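Local coordinates for protein putative trimethylamine methyltransferase (Rhizobium meliloti, PDB 4YYC) that probably acts as a methyltransferase of the trimethylamine methyltransferase family, at residues 295-300 with 313-318; 244-247 with 251-254; 224-229 with 233-238. All blocks are in the same frame, centred on the assembly; numbering follows the deposited sequence.

Contact 1: residues 295-300 with 313-318; sequences AEVLAG and VLFGTF
Helix 286-307 passes over strand 313-322 with Val297 nearest Phe315, their CA atoms 6.1 Å apart, a spacing close enough for one valine to span the gap. The two elements belong to a beta-alpha-beta unit in which strand 269-277 leads into the helix and the helix returns to a neighbouring parallel strand, consistent with the barrel architecture expected of this family. Within 295-300, a single branched residue makes the contact with the strand segment. Val297 directs its side chain at the strand and divides the work between its methyls. CG1, placed anti to the backbone N (chi1 169°), lies over one face of the Phe315 ring, 3.9 Å from the centroid and 27° off the normal, offset toward the rim at CD2. This is a CH-pi contact. CG2 rests 3.7 Å from Gly316 O and also approaches CD1 of the ring. The two side chains cross at about a right angle. Ile293 from the same helix, and Ala347 and Leu350 from helix 334-350, also pack on Phe315, so the ring is buried between helices. At its edge, in the ring plane, sits the hydroxyl of Thr317, whose OG1 donates to Gly316 O at 2.8 Å from above the carbonyl plane rather than along a lone pair.

Contact 2: residues 244-247 with 251-254; sequences INAN and VFDE
Asn247 holds the facing segment through both its backbone and its side chain. Its backbone N donates to Val251 O at 2.8 Å; the donor stands nearly in line with the Val251 C=O (163°), though its N-H points off the line to the oxygen. The side-chain bond is weak and longer: ND2 meets Asp253 OD2 at 3.0 Å, and the amide and carboxylate planes are turned 44° from each other. With CG anti to the backbone N (chi1 -173°), the amide of Asn247 extends toward the carboxylate. A water adds a third link, donating to Asn245 O and accepting from Asp253 N, so the peptide groups are joined where the chains stand too far apart to bond directly. The Asn245 side chain leads away from this segment, its ND2 bonding Ser273 O and an unidentified bound ligand. Residues 244-247 carry the chain out of strand 240-245, which runs parallel to 208-209 and 269-277; it then turns back and enters a second sheet as strand 251-252, beside 75-77, before helix 254-265 begins. Asp253 occupies the N-cap position of that helix but makes no capping bond with its side chain. On the apolar side, Ala246 CB lies over one face of the Phe252 ring, 4.0 Å from its centroid, in a CH-pi contact closest at CE1. Phe77, Leu257 and Val272 also pack round Phe252. Val251 CB lies 4.1 Å from Asn247 CB, and Gly442 of the second subunit packs on Val251.

Contact 3: residues 224-229 with 233-238; sequences MAKILF and FVENNA
Val234, buried, packs against Ala225 and the aliphatic chain of Lys226 where two successive helices, 215-229 and 231-236, meet across the sharp turn that joins them. Its CG2 comes within 3.6 Å of Ala225 O and also approaches the CB atoms of Ala225 and Phe229, while its CB lies 3.8 Å from Lys226 CG. One small branched side chain thus engages a whole helical turn, here in the connection between the parallel strands 208-209 and 240-245. The aromatic pair beside it is partly exposed and its rings overlap little, although their bases are closely packed. The planes of Phe229 and Phe233 are nearly parallel, 8° apart, but slid until the centroids are 5.6 Å distant; the rings' nearest atoms are Phe229 CD1 and Phe233 CE1 (3.7 Å), while Phe233 CB sits 3.3 Å from Phe229 O. One face of the Phe233 ring carries Asn237 ND2 above its centre, an amide held there by its 2.9 Å bond to Phe233 O, and His120 meets the same ring edge-to-face. At the other, polar margin, also partly exposed, the extended Lys226 chain brings NZ to Glu235 OE2 at 2.7 Å, on the anti side of the carboxylate. The glutamate, bent at chi2 (-63°), curls back to receive it. Asp231 gives the ammonium a second salt bridge, and OE2 also bonds His266 ND1. A lysine shared by two acids, and an acid shared by two donors, would probably keep Lys226 and Glu235 charged despite their partial burial.

Contacts 1 and 2 form one continuous packed region, whereas contact 3 stands apart. The centres of the first two lie 10 Å from each other, and the Phe252 ring bridges them: its CZ is 3.5 Å from Glu296 O and 3.6 Å from Gly300 CA. Both reach the same mixed sheet, through strands 240-245 and 313-322. Contact 3 is about 25 Å from contact 1 and 26 Å from contact 2, centre to centre, yet leads into the latter, since helix 231-236 is followed by strand 240-245. An unidentified ligand, probably from the crystallisation liquor, accepts a hydrogen bond from the Asn245 side chain of contact 2, about 3 Å away, and comes within about 8 Å of Gly316 in contact 1, nearest atoms in both cases.

Contact 1: residues 295-300 with 313-318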
ATOM      1  N   ALA A 295       7.080 -26.127   4.006  1.00 17.08           N
ATOM      2  CA  ALA A 295       7.494 -27.522   3.695  1.00 17.63           C
ATOM      3  C   ALA A 295       8.193 -27.607   2.343  1.00 17.32           C
ATOM      4  O   ALA A 295       9.274 -28.183   2.231  1.00 17.24           O
ATOM      5  CB  ALA A 295       6.273 -28.443   3.739  1.00 18.23           C
ATOM      6  N   GLU A 296       7.620 -26.980   1.318  1.00 16.61           N
ATOM      7  CA  GLU A 296       8.192 -27.005  -0.038  1.00 16.59           C
ATOM      8  C   GLU A 296       9.565 -26.325  -0.045  1.00 16.22           C
ATOM      9  O   GLU A 296      10.505 -26.859  -0.610  1.00 15.87           O
ATOM     10  CB  GLU A 296       7.261 -26.350  -1.046  1.00 16.97           C
ATOM     11  CG  GLU A 296       5.988 -27.109  -1.246  1.00 18.00           C
ATOM     12  CD  GLU A 296       5.049 -26.502  -2.253  1.00 18.51           C
ATOM     13  OE1 GLU A 296       5.402 -25.517  -2.964  1.00 19.20           O
ATOM     14  OE2 GLU A 296       3.901 -27.003  -2.364  1.00 19.83           O
ATOM     15  N   VAL A 297       9.678 -25.164   0.603  1.00 15.80           N
ATOM     16  CA  VAL A 297      10.960 -24.478   0.636  1.00 15.73           C
ATOM     17  C   VAL A 297      12.004 -25.231   1.419  1.00 16.13           C
ATOM     18  O   VAL A 297      13.152 -25.336   0.980  1.00 16.29           O
ATOM     19  CB  VAL A 297      10.818 -22.999   1.124  1.00 15.66           C
ATOM     20  CG1 VAL A 297      12.207 -22.414   1.403  1.00 15.86           C
ATOM     21  CG2 VAL A 297      10.003 -22.178   0.144  1.00 15.68           C
ATOM     22  N   LEU A 298      11.634 -25.778   2.572  1.00 16.30           N
ATOM     23  CA  LEU A 298      12.608 -26.563   3.320  1.00 16.87           C
ATOM     24  C   LEU A 298      13.213 -27.680   2.454  1.00 16.89           C
ATOM     25  O   LEU A 298      14.425 -27.864   2.455  1.00 16.86           O
ATOM     26  CB  LEU A 298      11.971 -27.132   4.606  1.00 17.55           C
ATOM     27  CG  LEU A 298      11.798 -26.159   5.771  1.00 17.87           C
ATOM     28  CD1 LEU A 298      10.876 -26.728   6.824  1.00 18.54           C
ATOM     29  CD2 LEU A 298      13.134 -25.802   6.409  1.00 18.34           C
ATOM     30  N   ALA A 299      12.379 -28.427   1.756  1.00 16.69           N
ATOM     31  CA  ALA A 299      12.861 -29.558   0.958  1.00 16.98           C
ATOM     32  C   ALA A 299      13.707 -29.069  -0.222  1.00 16.73           C
ATOM     33  O   ALA A 299      14.813 -29.569  -0.438  1.00 16.98           O
ATOM     34  CB  ALA A 299      11.688 -30.372   0.496  1.00 17.25           C
ATOM     35  N   GLY A 300      13.183 -28.105  -0.977  1.00 16.08           N
ATOM     36  CA  GLY A 300      13.877 -27.664  -2.170  1.00 15.98           C
ATOM     37  C   GLY A 300      15.173 -26.933  -1.861  1.00 16.11           C
ATOM     38  O   GLY A 300      16.171 -27.122  -2.552  1.00 16.40           O
ATOM     39  N   VAL A 313      21.026 -19.883  -1.789  1.00 16.69           N
ATOM     40  CA  VAL A 313      19.652 -20.294  -2.022  1.00 16.10           C
ATOM     41  C   VAL A 313      18.686 -19.338  -1.296  1.00 15.80           C
ATOM     42  O   VAL A 313      18.939 -18.930  -0.161  1.00 16.00           O
ATOM     43  CB  VAL A 313      19.403 -21.779  -1.614  1.00 16.54           C
ATOM     44  CG1 VAL A 313      19.703 -22.064  -0.172  1.00 17.29           C
ATOM     45  CG2 VAL A 313      17.963 -22.219  -1.945  1.00 16.67           C
ATOM     46  N   LEU A 314      17.590 -18.987  -1.965  1.00 15.01           N
ATOM     47  CA  LEU A 314      16.582 -18.110  -1.406  1.00 14.99           C
ATOM     48  C   LEU A 314      15.288 -18.864  -1.100  1.00 14.91           C
ATOM     49  O   LEU A 314      14.915 -19.796  -1.831  1.00 14.65           O
ATOM     50  CB  LEU A 314      16.232 -16.954  -2.368  1.00 15.14           C
ATOM     51  CG  LEU A 314      17.305 -15.908  -2.613  1.00 15.76           C
ATOM     52  CD1 LEU A 314      18.389 -16.401  -3.538  1.00 16.42           C
ATOM     53  CD2 LEU A 314      16.657 -14.625  -3.103  1.00 15.44           C
ATOM     54  N   PHE A 315      14.591 -18.414  -0.055  1.00 14.71           N
ATOM     55  CA  PHE A 315      13.223 -18.790   0.241  1.00 14.76           C
ATOM     56  C   PHE A 315      12.337 -17.884  -0.633  1.00 14.68           C
ATOM     57  O   PHE A 315      12.231 -16.671  -0.371  1.00 13.90           O
ATOM     58  CB  PHE A 315      13.004 -18.515   1.750  1.00 15.26           C
ATOM     59  CG  PHE A 315      11.675 -18.927   2.342  1.00 15.54           C
ATOM     60  CD1 PHE A 315      10.476 -18.578   1.783  1.00 15.67           C
ATOM     61  CD2 PHE A 315      11.640 -19.593   3.545  1.00 16.22           C
ATOM     62  CE1 PHE A 315       9.294 -18.919   2.377  1.00 16.04           C
ATOM     63  CE2 PHE A 315      10.462 -19.904   4.185  1.00 16.68           C
ATOM     64  CZ  PHE A 315       9.277 -19.585   3.590  1.00 16.59           C
ATOM     65  N   GLY A 316      11.706 -18.476  -1.636  1.00 14.90           N
ATOM     66  CA  GLY A 316      10.806 -17.747  -2.546  1.00 15.22           C
ATOM     67  C   GLY A 316       9.379 -18.082  -2.254  1.00 15.96           C
ATOM     68  O   GLY A 316       9.085 -19.066  -1.574  1.00 17.06           O
ATOM     69  N   THR A 317       8.470 -17.244  -2.703  1.00 24.12           N
ATOM     70  CA  THR A 317       7.059 -17.527  -2.635  1.00 22.43           C
ATOM     71  C   THR A 317       6.429 -16.728  -3.817  1.00 22.07           C
ATOM     72  O   THR A 317       6.594 -15.521  -3.867  1.00 21.94           O
ATOM     73  CB  THR A 317       6.476 -17.054  -1.281  1.00 22.19           C
ATOM     74  OG1 THR A 317       6.891 -17.938  -0.219  1.00 23.61           O
ATOM     75  CG2 THR A 317       4.979 -17.029  -1.280  1.00 21.08           C
ATOM     76  N   PHE A 318       5.643 -17.397  -4.659  1.00 21.35           N
ATOM     77  CA  PHE A 318       4.661 -16.718  -5.487  1.00 20.76           C
ATOM     78  C   PHE A 318       3.323 -17.144  -4.908  1.00 20.04           C
ATOM     79  O   PHE A 318       3.020 -18.358  -4.905  1.00 20.48           O
ATOM     80  CB  PHE A 318       4.746 -17.103  -6.946  1.00 21.84           C
ATOM     81  CG  PHE A 318       3.667 -16.495  -7.755  1.00 21.31           C
ATOM     82  CD1 PHE A 318       3.826 -15.251  -8.293  1.00 21.78           C
ATOM     83  CD2 PHE A 318       2.446 -17.156  -7.918  1.00 21.30           C
ATOM     84  CE1 PHE A 318       2.791 -14.657  -9.010  1.00 21.80           C
ATOM     85  CE2 PHE A 318       1.423 -16.569  -8.656  1.00 21.65           C
ATOM     86  CZ  PHE A 318       1.606 -15.318  -9.183  1.00 21.41           C
TER

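Contact 2: residues 244-247 with 251-254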
ATOM      1  N   ILE A 244      13.749 -21.387  -9.452  1.00 15.59           N
ATOM      2  CA  ILE A 244      13.521 -22.829  -9.294  1.00 16.26           C
ATOM      3  C   ILE A 244      12.130 -22.998  -8.668  1.00 16.53           C
ATOM      4  O   ILE A 244      11.978 -22.934  -7.431  1.00 16.46           O
ATOM      5  CB  ILE A 244      14.625 -23.505  -8.435  1.00 17.04           C
ATOM      6  CG1 ILE A 244      16.030 -23.202  -9.010  1.00 17.65           C
ATOM      7  CG2 ILE A 244      14.324 -25.009  -8.298  1.00 17.49           C
ATOM      8  CD1 ILE A 244      16.279 -23.742 -10.410  1.00 18.22           C
ATOM      9  N   ASN A 245      11.102 -23.129  -9.493  1.00 16.39           N
ATOM     10  CA  ASN A 245       9.776 -23.306  -8.969  1.00 17.32           C
ATOM     11  C   ASN A 245       9.515 -24.721  -8.468  1.00 18.13           C
ATOM     12  O   ASN A 245      10.054 -25.689  -9.013  1.00 18.37           O
ATOM     13  CB  ASN A 245       8.730 -22.961 -10.005  1.00 17.68           C
ATOM     14  CG  ASN A 245       8.690 -21.478 -10.331  1.00 18.15           C
ATOM     15  OD1 ASN A 245       9.033 -21.081 -11.448  1.00 20.45           O
ATOM     16  ND2 ASN A 245       8.249 -20.656  -9.389  1.00 18.49           N
ATOM     17  N   ALA A 246       8.714 -24.837  -7.417  1.00 18.12           N
ATOM     18  CA  ALA A 246       8.031 -26.067  -7.092  1.00 18.82           C
ATOM     19  C   ALA A 246       6.777 -26.120  -7.932  1.00 19.83           C
ATOM     20  O   ALA A 246       6.150 -25.075  -8.214  1.00 20.03           O
ATOM     21  CB  ALA A 246       7.650 -26.146  -5.632  1.00 18.97           C
ATOM     22  N   ASN A 247       6.400 -27.324  -8.294  1.00 20.80           N
ATOM     23  CA  ASN A 247       5.095 -27.602  -8.868  1.00 21.90           C
ATOM     24  C   ASN A 247       4.137 -27.848  -7.714  1.00 21.64           C
ATOM     25  O   ASN A 247       3.779 -28.963  -7.381  1.00 21.96           O
ATOM     26  CB  ASN A 247       5.170 -28.802  -9.812  1.00 24.04           C
ATOM     27  CG  ASN A 247       3.873 -29.026 -10.552  1.00 26.76           C
ATOM     28  OD1 ASN A 247       2.971 -28.175 -10.543  1.00 27.95           O
ATOM     29  ND2 ASN A 247       3.752 -30.196 -11.180  1.00 30.04           N
ATOM     30  N   VAL A 251       5.541 -30.930  -5.009  1.00 20.06           N
ATOM     31  CA  VAL A 251       6.258 -31.680  -6.050  1.00 20.19           C
ATOM     32  C   VAL A 251       7.368 -30.799  -6.563  1.00 19.47           C
ATOM     33  O   VAL A 251       7.119 -29.619  -6.870  1.00 19.48           O
ATOM     34  CB  VAL A 251       5.323 -32.037  -7.240  1.00 20.43           C
ATOM     35  CG1 VAL A 251       6.103 -32.618  -8.422  1.00 20.97           C
ATOM     36  CG2 VAL A 251       4.243 -33.024  -6.799  1.00 21.32           C
ATOM     37  N   PHE A 252       8.558 -31.399  -6.748  1.00 19.29           N
ATOM     38  CA  PHE A 252       9.600 -30.817  -7.618  1.00 19.29           C
ATOM     39  C   PHE A 252       9.778 -31.734  -8.814  1.00 19.93           C
ATOM     40  O   PHE A 252       9.936 -32.912  -8.644  1.00 19.95           O
ATOM     41  CB  PHE A 252      10.934 -30.652  -6.865  1.00 19.08           C
ATOM     42  CG  PHE A 252      10.914 -29.510  -5.879  1.00 18.95           C
ATOM     43  CD1 PHE A 252      11.184 -28.217  -6.284  1.00 18.90           C
ATOM     44  CD2 PHE A 252      10.594 -29.751  -4.548  1.00 19.90           C
ATOM     45  CE1 PHE A 252      11.132 -27.161  -5.391  1.00 18.64           C
ATOM     46  CE2 PHE A 252      10.541 -28.694  -3.629  1.00 19.22           C
ATOM     47  CZ  PHE A 252      10.801 -27.416  -4.043  1.00 18.80           C
ATOM     48  N   ASP A 253       9.740 -31.131  -9.989  1.00 21.08           N
ATOM     49  CA  ASP A 253       9.870 -31.854 -11.236  1.00 23.03           C
ATOM     50  C   ASP A 253      11.274 -31.830 -11.815  1.00 22.63           C
ATOM     51  O   ASP A 253      12.134 -31.026 -11.459  1.00 20.96           O
ATOM     52  CB  ASP A 253       8.877 -31.282 -12.243  1.00 24.94           C
ATOM     53  CG  ASP A 253       7.469 -31.794 -12.034  1.00 27.74           C
ATOM     54  OD1 ASP A 253       7.303 -33.034 -11.867  1.00 30.59           O
ATOM     55  OD2 ASP A 253       6.537 -30.953 -12.068  1.00 31.10           O
ATOM     56  N   GLU A 254      11.482 -32.768 -12.726  1.00 23.76           N
ATOM     57  CA  GLU A 254      12.756 -32.990 -13.366  1.00 25.06           C
ATOM     58  C   GLU A 254      13.461 -31.738 -13.912  1.00 22.52           C
ATOM     59  O   GLU A 254      14.661 -31.556 -13.726  1.00 21.16           O
ATOM     60  CB  GLU A 254      12.498 -33.986 -14.507  1.00 29.04           C
ATOM     61  CG  GLU A 254      13.681 -34.405 -15.326  1.00 32.89           C
ATOM     62  CD  GLU A 254      13.317 -35.487 -16.325  1.00 34.85           C
ATOM     63  OE1 GLU A 254      12.157 -35.549 -16.790  1.00 38.00           O
ATOM     64  OE2 GLU A 254      14.212 -36.288 -16.633  1.00 41.15           O
TER
HETATM   65  O   HOH W   1       9.178 -28.241 -10.046  1.00 20.07           O

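Contact 3: residues 224-229 with 233-238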
HETATM    1  N   MSE A 224      28.521 -18.933 -20.563  1.00 20.51           N
HETATM    2  CA  MSE A 224      28.517 -17.542 -20.943  1.00 20.78           C
HETATM    3  C   MSE A 224      29.020 -16.691 -19.814  1.00 20.56           C
HETATM    4  O   MSE A 224      29.762 -15.768 -20.045  1.00 20.51           O
HETATM    5  CB  MSE A 224      27.118 -17.150 -21.368  1.00 21.14           C
HETATM    6  CG  MSE A 224      26.878 -17.754 -22.744  1.00 21.76           C
HETATM    7 SE   MSE A 224      25.068 -17.406 -23.416  1.00 23.87          SE
HETATM    8  CE  MSE A 224      25.450 -15.574 -23.890  1.00 24.23           C
ATOM      9  N   ALA A 225      28.568 -16.956 -18.590  1.00 20.21           N
ATOM     10  CA  ALA A 225      29.008 -16.207 -17.430  1.00 20.51           C
ATOM     11  C   ALA A 225      30.511 -16.311 -17.258  1.00 21.25           C
ATOM     12  O   ALA A 225      31.178 -15.305 -16.886  1.00 21.56           O
ATOM     13  CB  ALA A 225      28.316 -16.705 -16.171  1.00 19.99           C
ATOM     14  N   LYS A 226      31.072 -17.500 -17.511  1.00 21.65           N
ATOM     15  CA  LYS A 226      32.532 -17.679 -17.390  1.00 22.96           C
ATOM     16  C   LYS A 226      33.295 -16.912 -18.438  1.00 23.08           C
ATOM     17  O   LYS A 226      34.366 -16.390 -18.137  1.00 23.75           O
ATOM     18  CB  LYS A 226      32.922 -19.145 -17.401  1.00 23.60           C
ATOM     19  CG  LYS A 226      32.472 -19.883 -16.173  1.00 23.94           C
ATOM     20  CD  LYS A 226      32.946 -21.335 -16.099  1.00 25.13           C
ATOM     21  CE  LYS A 226      32.556 -21.909 -14.755  1.00 25.76           C
ATOM     22  NZ  LYS A 226      33.187 -23.199 -14.505  1.00 27.47           N
ATOM     23  N   ILE A 227      32.774 -16.829 -19.663  1.00 22.58           N
ATOM     24  CA  ILE A 227      33.353 -15.954 -20.687  1.00 23.06           C
ATOM     25  C   ILE A 227      33.380 -14.485 -20.211  1.00 23.12           C
ATOM     26  O   ILE A 227      34.363 -13.774 -20.413  1.00 23.81           O
ATOM     27  CB  ILE A 227      32.590 -16.082 -22.029  1.00 22.81           C
ATOM     28  CG1 ILE A 227      32.881 -17.450 -22.651  1.00 23.39           C
ATOM     29  CG2 ILE A 227      32.993 -14.976 -23.003  1.00 23.42           C
ATOM     30  CD1 ILE A 227      31.888 -17.981 -23.657  1.00 23.18           C
ATOM     31  N   LEU A 228      32.306 -14.064 -19.580  1.00 22.02           N
ATOM     32  CA  LEU A 228      32.133 -12.674 -19.142  1.00 21.86           C
ATOM     33  C   LEU A 228      32.987 -12.297 -17.922  1.00 22.36           C
ATOM     34  O   LEU A 228      33.642 -11.262 -17.919  1.00 22.70           O
ATOM     35  CB  LEU A 228      30.660 -12.440 -18.855  1.00 21.28           C
ATOM     36  CG  LEU A 228      30.294 -11.082 -18.323  1.00 20.94           C
ATOM     37  CD1 LEU A 228      30.742  -9.956 -19.248  1.00 21.66           C
ATOM     38  CD2 LEU A 228      28.800 -11.033 -18.132  1.00 20.33           C
ATOM     39  N   PHE A 229      32.956 -13.140 -16.894  1.00 22.02           N
ATOM     40  CA  PHE A 229      33.549 -12.842 -15.573  1.00 22.61           C
ATOM     41  C   PHE A 229      34.856 -13.603 -15.292  1.00 23.69           C
ATOM     42  O   PHE A 229      35.606 -13.231 -14.365  1.00 24.64           O
ATOM     43  CB  PHE A 229      32.580 -13.297 -14.491  1.00 21.92           C
ATOM     44  CG  PHE A 229      31.366 -12.444 -14.343  1.00 21.41           C
ATOM     45  CD1 PHE A 229      31.395 -11.315 -13.550  1.00 21.60           C
ATOM     46  CD2 PHE A 229      30.157 -12.804 -14.939  1.00 20.84           C
ATOM     47  CE1 PHE A 229      30.267 -10.538 -13.348  1.00 21.10           C
ATOM     48  CE2 PHE A 229      29.017 -12.011 -14.771  1.00 20.31           C
ATOM     49  CZ  PHE A 229      29.074 -10.882 -13.984  1.00 20.57           C
ATOM     50  N   PHE A 233      36.200 -16.999 -11.184  1.00 25.31           N
ATOM     51  CA  PHE A 233      35.278 -16.015 -10.609  1.00 24.33           C
ATOM     52  C   PHE A 233      33.876 -16.582 -10.462  1.00 23.26           C
ATOM     53  O   PHE A 233      33.271 -16.436  -9.404  1.00 22.82           O
ATOM     54  CB  PHE A 233      35.242 -14.738 -11.415  1.00 24.46           C
ATOM     55  CG  PHE A 233      34.523 -13.616 -10.712  1.00 24.19           C
ATOM     56  CD1 PHE A 233      33.157 -13.489 -10.787  1.00 23.65           C
ATOM     57  CD2 PHE A 233      35.230 -12.696  -9.985  1.00 24.95           C
ATOM     58  CE1 PHE A 233      32.504 -12.444 -10.156  1.00 23.66           C
ATOM     59  CE2 PHE A 233      34.597 -11.647  -9.336  1.00 25.03           C
ATOM     60  CZ  PHE A 233      33.230 -11.513  -9.427  1.00 24.37           C
ATOM     61  N   VAL A 234      33.364 -17.230 -11.504  1.00 22.61           N
ATOM     62  CA  VAL A 234      32.023 -17.802 -11.437  1.00 22.04           C
ATOM     63  C   VAL A 234      31.927 -18.936 -10.408  1.00 22.46           C
ATOM     64  O   VAL A 234      30.941 -19.037  -9.674  1.00 21.65           O
ATOM     65  CB  VAL A 234      31.561 -18.243 -12.834  1.00 21.65           C
ATOM     66  CG1 VAL A 234      30.294 -19.061 -12.765  1.00 21.23           C
ATOM     67  CG2 VAL A 234      31.428 -17.017 -13.734  1.00 21.53           C
ATOM     68  N   GLU A 235      32.964 -19.781 -10.321  1.00 23.79           N
ATOM     69  CA  GLU A 235      32.925 -20.862  -9.344  1.00 24.95           C
ATOM     70  C   GLU A 235      32.953 -20.355  -7.905  1.00 25.05           C
ATOM     71  O   GLU A 235      32.583 -21.088  -7.000  1.00 25.18           O
ATOM     72  CB  GLU A 235      34.107 -21.816  -9.554  1.00 26.91           C
ATOM     73  CG  GLU A 235      34.040 -22.626 -10.842  1.00 28.72           C
ATOM     74  CD  GLU A 235      32.849 -23.583 -10.912  1.00 30.53           C
ATOM     75  OE1 GLU A 235      32.441 -24.196  -9.889  1.00 32.98           O
ATOM     76  OE2 GLU A 235      32.270 -23.715 -12.009  1.00 33.21           O
ATOM     77  N   ASN A 236      33.380 -19.116  -7.700  1.00 25.14           N
ATOM     78  CA  ASN A 236      33.521 -18.571  -6.368  1.00 25.97           C
ATOM     79  C   ASN A 236      32.516 -17.476  -5.999  1.00 24.78           C
ATOM     80  O   ASN A 236      32.506 -17.037  -4.864  1.00 25.26           O
ATOM     81  CB  ASN A 236      34.940 -18.047  -6.202  1.00 27.63           C
ATOM     82  CG  ASN A 236      35.945 -19.161  -6.055  1.00 29.71           C
ATOM     83  OD1 ASN A 236      35.976 -19.829  -5.034  1.00 30.07           O
ATOM     84  ND2 ASN A 236      36.742 -19.411  -7.106  1.00 31.29           N
ATOM     85  N   ASN A 237      31.684 -17.041  -6.936  1.00 23.18           N
ATOM     86  CA  ASN A 237      30.822 -15.867  -6.715  1.00 22.11           C
ATOM     87  C   ASN A 237      29.518 -16.044  -7.487  1.00 20.75           C
ATOM     88  O   ASN A 237      29.521 -16.450  -8.663  1.00 20.55           O
ATOM     89  CB  ASN A 237      31.461 -14.611  -7.267  1.00 22.67           C
ATOM     90  CG  ASN A 237      32.770 -14.261  -6.596  1.00 23.88           C
ATOM     91  OD1 ASN A 237      32.785 -13.688  -5.500  1.00 25.60           O
ATOM     92  ND2 ASN A 237      33.873 -14.632  -7.214  1.00 24.63           N
ATOM     93  N   ALA A 238      28.398 -15.720  -6.847  1.00 19.50           N
ATOM     94  CA  ALA A 238      27.118 -15.756  -7.527  1.00 18.90           C
ATOM     95  C   ALA A 238      27.038 -14.569  -8.506  1.00 18.55           C
ATOM     96  O   ALA A 238      27.189 -13.398  -8.109  1.00 18.80           O
ATOM     97  CB  ALA A 238      25.958 -15.675  -6.519  1.00 18.63           C
TER